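Local coordinates for 433aa long hypothetical phosphoribosylglycinamide formyl transferase (Pyrococcus horikoshii, PDB 2DWC), which is a hypothetical protein of the ATP-grasp family, its function not established, with adenosine-5'-diphosphate bound in its pocket, at residues S76-R80 with E81-A85; Y260-A263 with K264-D268; L316-R319 with A320-L324. One frame throughout, in Å; residues are numbered along the deposited sequence.

Contact 1. Residues S76-R80 with E81-A85; sequences SVVER and EKPDA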
ATOM      1  N   SER B  76       3.079 -30.945  -0.883  1.00 15.25           N
ATOM      2  CA  SER B  76       2.535 -31.028   0.464  1.00 14.93           C
ATOM      3  C   SER B  76       1.854 -29.697   0.784  1.00 15.85           C
ATOM      4  O   SER B  76       0.748 -29.638   1.319  1.00 13.93           O
ATOM      5  CB  SER B  76       3.679 -31.316   1.480  1.00 15.59           C
ATOM      6  OG  SER B  76       3.150 -31.357   2.791  1.00 16.07           O
ATOM      7  N   VAL B  77       2.501 -28.606   0.412  1.00 14.24           N
ATOM      8  CA  VAL B  77       1.895 -27.305   0.673  1.00 13.10           C
ATOM      9  C   VAL B  77       0.611 -27.115  -0.149  1.00 13.75           C
ATOM     10  O   VAL B  77      -0.417 -26.672   0.363  1.00 14.04           O
ATOM     11  CB  VAL B  77       2.896 -26.171   0.310  1.00 14.88           C
ATOM     12  CG1 VAL B  77       2.208 -24.800   0.562  1.00 16.52           C
ATOM     13  CG2 VAL B  77       4.168 -26.302   1.202  1.00 14.97           C
ATOM     14  N   VAL B  78       0.677 -27.425  -1.429  1.00 13.95           N
ATOM     15  CA  VAL B  78      -0.515 -27.247  -2.281  1.00 13.22           C
ATOM     16  C   VAL B  78      -1.678 -28.130  -1.810  1.00 15.76           C
ATOM     17  O   VAL B  78      -2.821 -27.665  -1.728  1.00 16.49           O
ATOM     18  CB  VAL B  78      -0.190 -27.537  -3.776  1.00 14.69           C
ATOM     19  CG1 VAL B  78      -1.517 -27.587  -4.617  1.00 14.51           C
ATOM     20  CG2 VAL B  78       0.772 -26.432  -4.323  1.00 17.23           C
ATOM     21  N   GLU B  79      -1.407 -29.379  -1.433  1.00 13.49           N
ATOM     22  CA  GLU B  79      -2.495 -30.208  -0.975  1.00 14.05           C
ATOM     23  C   GLU B  79      -3.099 -29.704   0.322  1.00 15.54           C
ATOM     24  O   GLU B  79      -4.311 -29.826   0.564  1.00 17.14           O
ATOM     25  CB  GLU B  79      -2.048 -31.664  -0.795  1.00 18.54           C
ATOM     26  CG  GLU B  79      -2.075 -32.452  -2.052  1.00 29.03           C
ATOM     27  CD  GLU B  79      -3.521 -32.614  -2.593  1.00 27.79           C
ATOM     28  OE1 GLU B  79      -4.461 -32.836  -1.790  1.00 31.77           O
ATOM     29  OE2 GLU B  79      -3.686 -32.516  -3.823  1.00 48.48           O
ATOM     30  N   ARG B  80      -2.256 -29.174   1.203  1.00 17.27           N
ATOM     31  CA  ARG B  80      -2.784 -28.642   2.456  1.00 12.43           C
ATOM     32  C   ARG B  80      -3.645 -27.406   2.269  1.00 17.35           C
ATOM     33  O   ARG B  80      -4.703 -27.267   2.872  1.00 17.23           O
ATOM     34  CB  ARG B  80      -1.615 -28.275   3.410  1.00 13.85           C
ATOM     35  CG  ARG B  80      -0.941 -29.516   4.040  1.00 12.89           C
ATOM     36  CD  ARG B  80       0.223 -29.107   4.921  1.00 13.34           C
ATOM     37  NE  ARG B  80      -0.154 -28.191   6.016  1.00 14.53           N
ATOM     38  CZ  ARG B  80      -0.544 -28.607   7.226  1.00 16.07           C
ATOM     39  NH1 ARG B  80      -0.849 -27.733   8.179  1.00 17.85           N
ATOM     40  NH2 ARG B  80      -0.665 -29.931   7.488  1.00 14.11           N
ATOM     41  N   GLU B  81      -3.156 -26.507   1.415  1.00 14.48           N
ATOM     42  CA  GLU B  81      -3.754 -25.194   1.253  1.00 13.99           C
ATOM     43  C   GLU B  81      -4.849 -25.032   0.184  1.00 17.78           C
ATOM     44  O   GLU B  81      -5.708 -24.151   0.329  1.00 17.66           O
ATOM     45  CB  GLU B  81      -2.622 -24.194   0.985  1.00 14.15           C
ATOM     46  CG  GLU B  81      -1.593 -24.046   2.163  1.00 13.87           C
ATOM     47  CD  GLU B  81      -2.227 -23.505   3.463  1.00 17.23           C
ATOM     48  OE1 GLU B  81      -1.667 -23.753   4.575  1.00 16.24           O
ATOM     49  OE2 GLU B  81      -3.277 -22.850   3.378  1.00 19.05           O
ATOM     50  N   LYS B  82      -4.751 -25.828  -0.879  1.00 15.77           N
ATOM     51  CA  LYS B  82      -5.736 -25.793  -1.988  1.00 14.65           C
ATOM     52  C   LYS B  82      -6.055 -24.363  -2.338  1.00 15.84           C
ATOM     53  O   LYS B  82      -7.200 -23.901  -2.249  1.00 15.62           O
ATOM     54  CB  LYS B  82      -6.986 -26.563  -1.566  1.00 23.93           C
ATOM     55  CG  LYS B  82      -6.625 -27.990  -1.194  1.00 20.95           C
ATOM     56  CD  LYS B  82      -7.852 -28.904  -1.104  1.00 28.32           C
ATOM     57  CE  LYS B  82      -7.420 -30.361  -1.092  1.00 35.82           C
ATOM     58  NZ  LYS B  82      -6.850 -30.696   0.227  1.00 33.78           N
ATOM     59  N   PRO B  83      -5.022 -23.628  -2.795  1.00 15.45           N
ATOM     60  CA  PRO B  83      -5.163 -22.225  -3.154  1.00 12.82           C
ATOM     61  C   PRO B  83      -5.952 -21.956  -4.449  1.00 16.05           C
ATOM     62  O   PRO B  83      -6.036 -22.847  -5.301  1.00 17.07           O
ATOM     63  CB  PRO B  83      -3.720 -21.776  -3.278  1.00 13.42           C
ATOM     64  CG  PRO B  83      -3.046 -22.915  -3.840  1.00 16.77           C
ATOM     65  CD  PRO B  83      -3.675 -24.131  -3.124  1.00 15.18           C
ATOM     66  N   ASP B  84      -6.512 -20.728  -4.565  1.00 14.97           N
ATOM     67  CA  ASP B  84      -7.199 -20.309  -5.814  1.00 13.08           C
ATOM     68  C   ASP B  84      -6.202 -19.930  -6.901  1.00 17.43           C
ATOM     69  O   ASP B  84      -6.555 -19.892  -8.097  1.00 16.31           O
ATOM     70  CB  ASP B  84      -8.113 -19.107  -5.502  1.00 15.98           C
ATOM     71  CG  ASP B  84      -9.249 -19.518  -4.579  1.00 23.36           C
ATOM     72  OD1 ASP B  84      -9.151 -19.314  -3.355  1.00 17.30           O
ATOM     73  OD2 ASP B  84     -10.225 -20.149  -5.063  1.00 20.97           O
ATOM     74  N   ALA B  85      -4.981 -19.566  -6.503  1.00 15.24           N
ATOM     75  CA  ALA B  85      -3.921 -19.257  -7.462  1.00 13.23           C
ATOM     76  C   ALA B  85      -2.590 -19.565  -6.855  1.00 15.87           C
ATOM     77  O   ALA B  85      -2.368 -19.253  -5.675  1.00 16.16           O
ATOM     78  CB  ALA B  85      -3.960 -17.755  -7.865  1.00 14.45           C
TER
HETATM   79  O   HOH W   1      -6.224 -29.724   2.985  1.00 45.56           O
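Val77 and Val78 each offer a backbone carbonyl to the amide four residues on, and these two bonds finish helix 71-81: Glu81 N donates to Val77 O at 2.9 Å and Lys82 N to Val78 O at 2.8 Å. The valines also mark the tight flank. Val77 CG1 lies across the Glu81 chain, 4.2 Å from Glu81 CG, and Val78 CG1 meets the ring of Pro83 at CD, 4.3 Å away; both valines and the proline pack on Leu23 of strand 21-25. Glu81 is buried, but its carboxylate is well paired, with Tyr64 on OE1 and both Lys21 and Arg62 on OE2, company that would probably keep it ionised. Lys82 has left helical geometry with a positive phi of 44°, which turns the chain toward strand 85-88. Helix 71-81 is the helical link of a beta-alpha-beta crossover, carrying the chain from strand 62-65 to strand 85-88 at the far edge of the parallel, Rossmann-like preATP-grasp sheet. The other flank is looser and more open to solvent. There the Lys82 chain doubles back over the helix end, and a final bend at chi4 (74°) sets NZ in the carbonyl plane of Glu79, 2.7 Å from Glu79 O. The salt bridge from Lys82 NZ to Glu79 OE1 is long, at 3.8 Å. A water donates to Arg80 O and takes a weak bond from Lys82 NZ.

Contact 2. Residues Y260-A263 with K264-D268; sequences YRIA and KRITD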
ATOM      1  N   TYR B 260       3.881  -1.901 -27.738  1.00 20.27           N
ATOM      2  CA  TYR B 260       2.601  -2.558 -27.449  1.00 20.09           C
ATOM      3  C   TYR B 260       2.335  -3.680 -28.452  1.00 29.14           C
ATOM      4  O   TYR B 260       1.875  -4.744 -28.081  1.00 21.21           O
ATOM      5  CB  TYR B 260       1.414  -1.580 -27.514  1.00 23.13           C
ATOM      6  CG  TYR B 260       1.510  -0.395 -26.558  1.00 20.78           C
ATOM      7  CD1 TYR B 260       0.932   0.841 -26.872  1.00 24.08           C
ATOM      8  CD2 TYR B 260       2.196  -0.511 -25.339  1.00 27.42           C
ATOM      9  CE1 TYR B 260       1.039   1.925 -26.006  1.00 26.77           C
ATOM     10  CE2 TYR B 260       2.319   0.577 -24.461  1.00 25.97           C
ATOM     11  CZ  TYR B 260       1.748   1.784 -24.791  1.00 27.92           C
ATOM     12  OH  TYR B 260       1.931   2.860 -23.946  1.00 24.19           O
ATOM     13  N   ARG B 261       2.613  -3.442 -29.735  1.00 23.85           N
ATOM     14  CA  ARG B 261       2.363  -4.477 -30.728  1.00 22.66           C
ATOM     15  C   ARG B 261       3.184  -5.752 -30.470  1.00 21.11           C
ATOM     16  O   ARG B 261       2.658  -6.880 -30.565  1.00 23.59           O
ATOM     17  CB  ARG B 261       2.696  -3.912 -32.141  1.00 30.24           C
ATOM     18  CG  ARG B 261       2.295  -4.839 -33.306  1.00 33.12           C
ATOM     19  CD  ARG B 261       2.866  -4.345 -34.663  1.00 30.89           C
ATOM     20  NE  ARG B 261       4.310  -4.556 -34.797  1.00 32.57           N
ATOM     21  CZ  ARG B 261       4.885  -5.741 -35.000  1.00 38.84           C
ATOM     22  NH1 ARG B 261       4.143  -6.844 -35.090  1.00 35.05           N
ATOM     23  NH2 ARG B 261       6.207  -5.817 -35.135  1.00 37.02           N
ATOM     24  N   ILE B 262       4.468  -5.571 -30.183  1.00 21.61           N
ATOM     25  CA  ILE B 262       5.379  -6.704 -29.936  1.00 22.81           C
ATOM     26  C   ILE B 262       4.960  -7.427 -28.649  1.00 25.31           C
ATOM     27  O   ILE B 262       4.882  -8.673 -28.609  1.00 20.68           O
ATOM     28  CB  ILE B 262       6.833  -6.200 -29.842  1.00 28.16           C
ATOM     29  CG1 ILE B 262       7.328  -5.889 -31.268  1.00 26.01           C
ATOM     30  CG2 ILE B 262       7.746  -7.251 -29.199  1.00 24.56           C
ATOM     31  CD1 ILE B 262       8.573  -5.134 -31.331  1.00 28.37           C
ATOM     32  N   ALA B 263       4.697  -6.649 -27.597  1.00 22.87           N
ATOM     33  CA  ALA B 263       4.255  -7.277 -26.330  1.00 22.33           C
ATOM     34  C   ALA B 263       2.977  -8.096 -26.563  1.00 20.69           C
ATOM     35  O   ALA B 263       2.851  -9.228 -26.088  1.00 23.16           O
ATOM     36  CB  ALA B 263       4.000  -6.150 -25.218  1.00 19.99           C
ATOM     37  N   LYS B 264       2.014  -7.557 -27.309  1.00 17.43           N
ATOM     38  CA  LYS B 264       0.768  -8.287 -27.546  1.00 20.96           C
ATOM     39  C   LYS B 264       0.988  -9.622 -28.255  1.00 22.67           C
ATOM     40  O   LYS B 264       0.365 -10.639 -27.902  1.00 21.79           O
ATOM     41  CB  LYS B 264      -0.206  -7.413 -28.360  1.00 27.69           C
ATOM     42  CG  LYS B 264      -1.554  -8.080 -28.717  1.00 32.83           C
ATOM     43  CD  LYS B 264      -2.435  -8.286 -27.519  1.00 41.50           C
ATOM     44  CE  LYS B 264      -3.926  -8.413 -27.913  1.00 44.06           C
ATOM     45  NZ  LYS B 264      -4.213  -9.590 -28.796  1.00 38.65           N
ATOM     46  N   ARG B 265       1.867  -9.617 -29.254  1.00 24.13           N
ATOM     47  CA  ARG B 265       2.149 -10.851 -30.006  1.00 21.85           C
ATOM     48  C   ARG B 265       2.771 -11.891 -29.072  1.00 23.04           C
ATOM     49  O   ARG B 265       2.460 -13.070 -29.165  1.00 22.31           O
ATOM     50  CB  ARG B 265       3.102 -10.558 -31.165  1.00 29.35           C
ATOM     51  CG  ARG B 265       2.400 -10.020 -32.420  1.00 31.45           C
ATOM     52  CD  ARG B 265       3.437  -9.769 -33.502  1.00 34.68           C
ATOM     53  NE  ARG B 265       2.862  -9.531 -34.816  1.00 55.61           N
ATOM     54  CZ  ARG B 265       2.143 -10.419 -35.490  1.00 60.62           C
ATOM     55  NH1 ARG B 265       1.893 -11.622 -34.968  1.00 59.75           N
ATOM     56  NH2 ARG B 265       1.694 -10.109 -36.700  1.00 59.84           N
ATOM     57  N   ILE B 266       3.604 -11.433 -28.144  1.00 22.78           N
ATOM     58  CA  ILE B 266       4.255 -12.357 -27.215  1.00 19.82           C
ATOM     59  C   ILE B 266       3.273 -12.889 -26.174  1.00 22.77           C
ATOM     60  O   ILE B 266       3.206 -14.090 -25.936  1.00 21.11           O
ATOM     61  CB  ILE B 266       5.432 -11.690 -26.514  1.00 26.01           C
ATOM     62  CG1 ILE B 266       6.580 -11.520 -27.528  1.00 24.21           C
ATOM     63  CG2 ILE B 266       5.905 -12.557 -25.305  1.00 24.22           C
ATOM     64  CD1 ILE B 266       7.664 -10.512 -27.084  1.00 22.37           C
ATOM     65  N   THR B 267       2.522 -11.998 -25.544  1.00 19.95           N
ATOM     66  CA  THR B 267       1.592 -12.492 -24.525  1.00 26.24           C
ATOM     67  C   THR B 267       0.446 -13.315 -25.111  1.00 23.44           C
ATOM     68  O   THR B 267      -0.054 -14.226 -24.455  1.00 20.69           O
ATOM     69  CB  THR B 267       1.075 -11.340 -23.617  1.00 20.70           C
ATOM     70  OG1 THR B 267       0.341 -10.397 -24.394  1.00 22.08           O
ATOM     71  CG2 THR B 267       2.276 -10.635 -22.936  1.00 19.42           C
ATOM     72  N   ASP B 268       0.009 -13.019 -26.341  1.00 22.30           N
ATOM     73  CA  ASP B 268      -1.043 -13.849 -26.963  1.00 22.15           C
ATOM     74  C   ASP B 268      -0.508 -15.291 -27.097  1.00 19.91           C
ATOM     75  O   ASP B 268      -1.277 -16.260 -26.978  1.00 22.11           O
ATOM     76  CB  ASP B 268      -1.378 -13.327 -28.375  1.00 25.34           C
ATOM     77  CG  ASP B 268      -2.306 -12.127 -28.363  1.00 31.91           C
ATOM     78  OD1 ASP B 268      -2.465 -11.525 -29.453  1.00 29.85           O
ATOM     79  OD2 ASP B 268      -2.874 -11.762 -27.294  1.00 28.14           O
TER
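Arg265 lies alongside Arg261, one turn earlier on helix 253-270, and the two chains point the same way. Close to the backbone, Arg265 CB sits 3.6 Å from Ile262 O, and CG comes near Arg261 O. With CG set anti to the carbonyl carbon (chi1 -83°) and extended from there to NE, the chain stands out from the helix, and Arg261, bent at chi3, reaches forward to it with NH1. Arg265 CD passes 3.4 Å from Arg261 NH1, and NE approaches the same nitrogen to 3.0 Å. Both nitrogens are donors, so this is a close meeting of like charges and not a hydrogen bond; each atom stands at the edge of the other guanidinium, and the two planes are turned 74° apart. A salt bridge from Arg261 NE to Glu258 probably eases the repulsion. Arg265 CZ is still 4.1 Å from Arg261 NH1, and the terminal nitrogens lead away from Arg261; Arg265 as a whole is exposed.

The other flank faces the core. Helix 253-270 packs on the antiparallel strands 209-219, 225-238 and 274-283, the helix-on-sheet layer of the ATP-grasp fold, with the side chain of Ile266 about 13 Å from the bound ADP. Ile262 and Ile266 lie side by side, CG2 of the first 3.9 Å from CD1 of the second, and lean on Met280 and Val278 respectively. Ala263 presses its methyl on Phe229, Glu213 and Met280, while its carbonyl oxygen accepts Thr267 N at 2.8 Å in a nearly straight bond (175° at the hydrogen). On the less buried side, Lys264, bent at chi2 and chi4, brings NZ to the syn lone pair of Asp268 OD1, 2.7 Å away, with a weaker bond to OD2.

Contact 3. Residues L316-R319 with A320-L324; sequences LHLR and AVLGL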
ATOM      1  N   LEU B 316      -2.163  -5.315 -10.169  1.00 14.00           N
ATOM      2  CA  LEU B 316      -2.699  -5.685 -11.508  1.00 16.04           C
ATOM      3  C   LEU B 316      -2.581  -7.201 -11.641  1.00 16.81           C
ATOM      4  O   LEU B 316      -3.495  -7.859 -12.113  1.00 15.48           O
ATOM      5  CB  LEU B 316      -1.902  -5.031 -12.629  1.00 15.69           C
ATOM      6  CG  LEU B 316      -2.191  -3.527 -12.747  1.00 17.01           C
ATOM      7  CD1 LEU B 316      -1.188  -2.872 -13.693  1.00 15.66           C
ATOM      8  CD2 LEU B 316      -3.649  -3.313 -13.250  1.00 17.76           C
ATOM      9  N   HIS B 317      -1.443  -7.742 -11.222  1.00 17.16           N
ATOM     10  CA  HIS B 317      -1.244  -9.195 -11.293  1.00 17.40           C
ATOM     11  C   HIS B 317      -2.271  -9.905 -10.429  1.00 16.91           C
ATOM     12  O   HIS B 317      -2.893 -10.869 -10.854  1.00 16.35           O
ATOM     13  CB  HIS B 317       0.164  -9.546 -10.768  1.00 15.46           C
ATOM     14  CG  HIS B 317       0.622 -10.935 -11.081  1.00 16.59           C
ATOM     15  ND1 HIS B 317       0.611 -11.466 -12.355  1.00 16.12           N
ATOM     16  CD2 HIS B 317       1.174 -11.880 -10.282  1.00 16.09           C
ATOM     17  CE1 HIS B 317       1.155 -12.672 -12.333  1.00 21.70           C
ATOM     18  NE2 HIS B 317       1.507 -12.952 -11.084  1.00 16.11           N
ATOM     19  N   LEU B 318      -2.404  -9.464  -9.179  1.00 15.67           N
ATOM     20  CA  LEU B 318      -3.336 -10.125  -8.265  1.00 17.08           C
ATOM     21  C   LEU B 318      -4.774 -10.106  -8.810  1.00 19.87           C
ATOM     22  O   LEU B 318      -5.492 -11.114  -8.785  1.00 16.06           O
ATOM     23  CB  LEU B 318      -3.300  -9.440  -6.891  1.00 17.56           C
ATOM     24  CG  LEU B 318      -4.292 -10.039  -5.886  1.00 19.59           C
ATOM     25  CD1 LEU B 318      -3.875 -11.475  -5.541  1.00 16.01           C
ATOM     26  CD2 LEU B 318      -4.320  -9.174  -4.620  1.00 22.70           C
ATOM     27  N   ARG B 319      -5.205  -8.938  -9.257  1.00 14.81           N
ATOM     28  CA  ARG B 319      -6.567  -8.854  -9.791  1.00 15.86           C
ATOM     29  C   ARG B 319      -6.726  -9.797 -10.971  1.00 16.24           C
ATOM     30  O   ARG B 319      -7.700 -10.548 -11.058  1.00 15.85           O
ATOM     31  CB  ARG B 319      -6.876  -7.394 -10.206  1.00 17.02           C
ATOM     32  CG  ARG B 319      -7.141  -6.514  -8.930  1.00 16.93           C
ATOM     33  CD  ARG B 319      -7.183  -5.038  -9.244  1.00 19.62           C
ATOM     34  NE  ARG B 319      -8.334  -4.709 -10.075  1.00 21.85           N
ATOM     35  CZ  ARG B 319      -9.225  -3.738  -9.813  1.00 23.25           C
ATOM     36  NH1 ARG B 319      -9.134  -2.989  -8.728  1.00 20.38           N
ATOM     37  NH2 ARG B 319     -10.210  -3.483 -10.683  1.00 16.61           N
ATOM     38  N   ALA B 320      -5.759  -9.764 -11.870  1.00 14.74           N
ATOM     39  CA  ALA B 320      -5.866 -10.600 -13.061  1.00 14.33           C
ATOM     40  C   ALA B 320      -5.988 -12.072 -12.669  1.00 15.38           C
ATOM     41  O   ALA B 320      -6.854 -12.762 -13.190  1.00 16.24           O
ATOM     42  CB  ALA B 320      -4.623 -10.432 -13.984  1.00 14.36           C
ATOM     43  N   VAL B 321      -5.131 -12.551 -11.753  1.00 16.65           N
ATOM     44  CA  VAL B 321      -5.159 -13.994 -11.436  1.00 14.75           C
ATOM     45  C   VAL B 321      -6.267 -14.493 -10.522  1.00 14.83           C
ATOM     46  O   VAL B 321      -6.476 -15.721 -10.406  1.00 14.94           O
ATOM     47  CB  VAL B 321      -3.755 -14.506 -10.949  1.00 15.08           C
ATOM     48  CG1 VAL B 321      -2.682 -14.043 -11.926  1.00 18.95           C
ATOM     49  CG2 VAL B 321      -3.434 -13.992  -9.528  1.00 14.60           C
ATOM     50  N   LEU B 322      -6.995 -13.563  -9.901  1.00 13.66           N
ATOM     51  CA  LEU B 322      -8.169 -13.900  -9.102  1.00 15.41           C
ATOM     52  C   LEU B 322      -9.398 -13.887 -10.058  1.00 18.32           C
ATOM     53  O   LEU B 322     -10.492 -14.276  -9.650  1.00 17.35           O
ATOM     54  CB  LEU B 322      -8.404 -12.859  -7.990  1.00 16.93           C
ATOM     55  CG  LEU B 322      -7.412 -13.018  -6.822  1.00 14.80           C
ATOM     56  CD1 LEU B 322      -7.666 -11.902  -5.793  1.00 17.45           C
ATOM     57  CD2 LEU B 322      -7.590 -14.424  -6.221  1.00 15.78           C
ATOM     58  N   GLY B 323      -9.173 -13.463 -11.308  1.00 16.49           N
ATOM     59  CA  GLY B 323     -10.260 -13.376 -12.306  1.00 14.41           C
ATOM     60  C   GLY B 323     -11.050 -12.070 -12.200  1.00 19.45           C
ATOM     61  O   GLY B 323     -12.128 -11.950 -12.770  1.00 16.44           O
ATOM     62  N   LEU B 324     -10.509 -11.058 -11.521  1.00 16.40           N
ATOM     63  CA  LEU B 324     -11.220  -9.779 -11.374  1.00 15.36           C
ATOM     64  C   LEU B 324     -10.914  -8.898 -12.593  1.00 16.48           C
ATOM     65  O   LEU B 324      -9.904  -9.068 -13.293  1.00 19.51           O
ATOM     66  CB  LEU B 324     -10.752  -9.062 -10.090  1.00 15.29           C
ATOM     67  CG  LEU B 324     -11.135  -9.856  -8.833  1.00 15.47           C
ATOM     68  CD1 LEU B 324     -10.371  -9.266  -7.597  1.00 17.72           C
ATOM     69  CD2 LEU B 324     -12.623  -9.809  -8.571  1.00 15.69           C
TER
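Arg319 O is gripped by two backbone amides: Leu324 N donates to it at 2.9 Å, and Leu322 N adds a weak bond at 3.3 Å. Just inside this loop, Gly323 N donates to Ala320 O at 3.1 Å. Further back, Val321 N bonds to His317 O at 2.9 Å, in regular helical fashion. Side chains one turn apart also meet. One methyl of Val321, CG1, sits over one face of the His317 imidazole, offset toward the rim near CE1, in a CH-pi contact, 4.3 Å from the ring centroid and 17° off the ring normal. Placing the histidine CG anti to its own N (chi1 -166°) brings the ring beside that methyl, and ND1 is held by the backbone N of Ile275, which helps to fix the ring's rotation. Leu318 and Leu322 meet through their CD1 methyls at 3.8 Å, and Leu318 also touches helix 29-40. Arg319 bends at chi3 so that its buried guanidinium reaches Pro325 O through NH2. Leu324 turns its CB to that of Arg319, 4.2 Å away, and also touches Leu362 of the second subunit. Gly323, at positive phi (84°), lets the chain reverse after Leu322, and the paired bonds Leu324 N to Arg319 O and Gly323 N to Ala320 O make the C-terminal end of helix 313-322 a Schellman motif.

The three contacts come in series along the chain, each within or at the end of a different helix. Contact 1, in the preATP-grasp range, and contact 2, in the ATP-grasp range, are the most distant pair, with centres about 32 Å apart and nearest atoms about 17 Å apart. Contact 3 lies closer to both: its centre is about 18 Å from that of contact 1, which it touches where Ala85 CB packs 4.1 Å from Val321 O, and about 19 Å from that of contact 2. Residues 316-324 meet strand 85-88 of the parallel sheet and strand 209-219 of the mixed sheet, on which helix 253-270 also packs, so helix 313-322 joins the two regions.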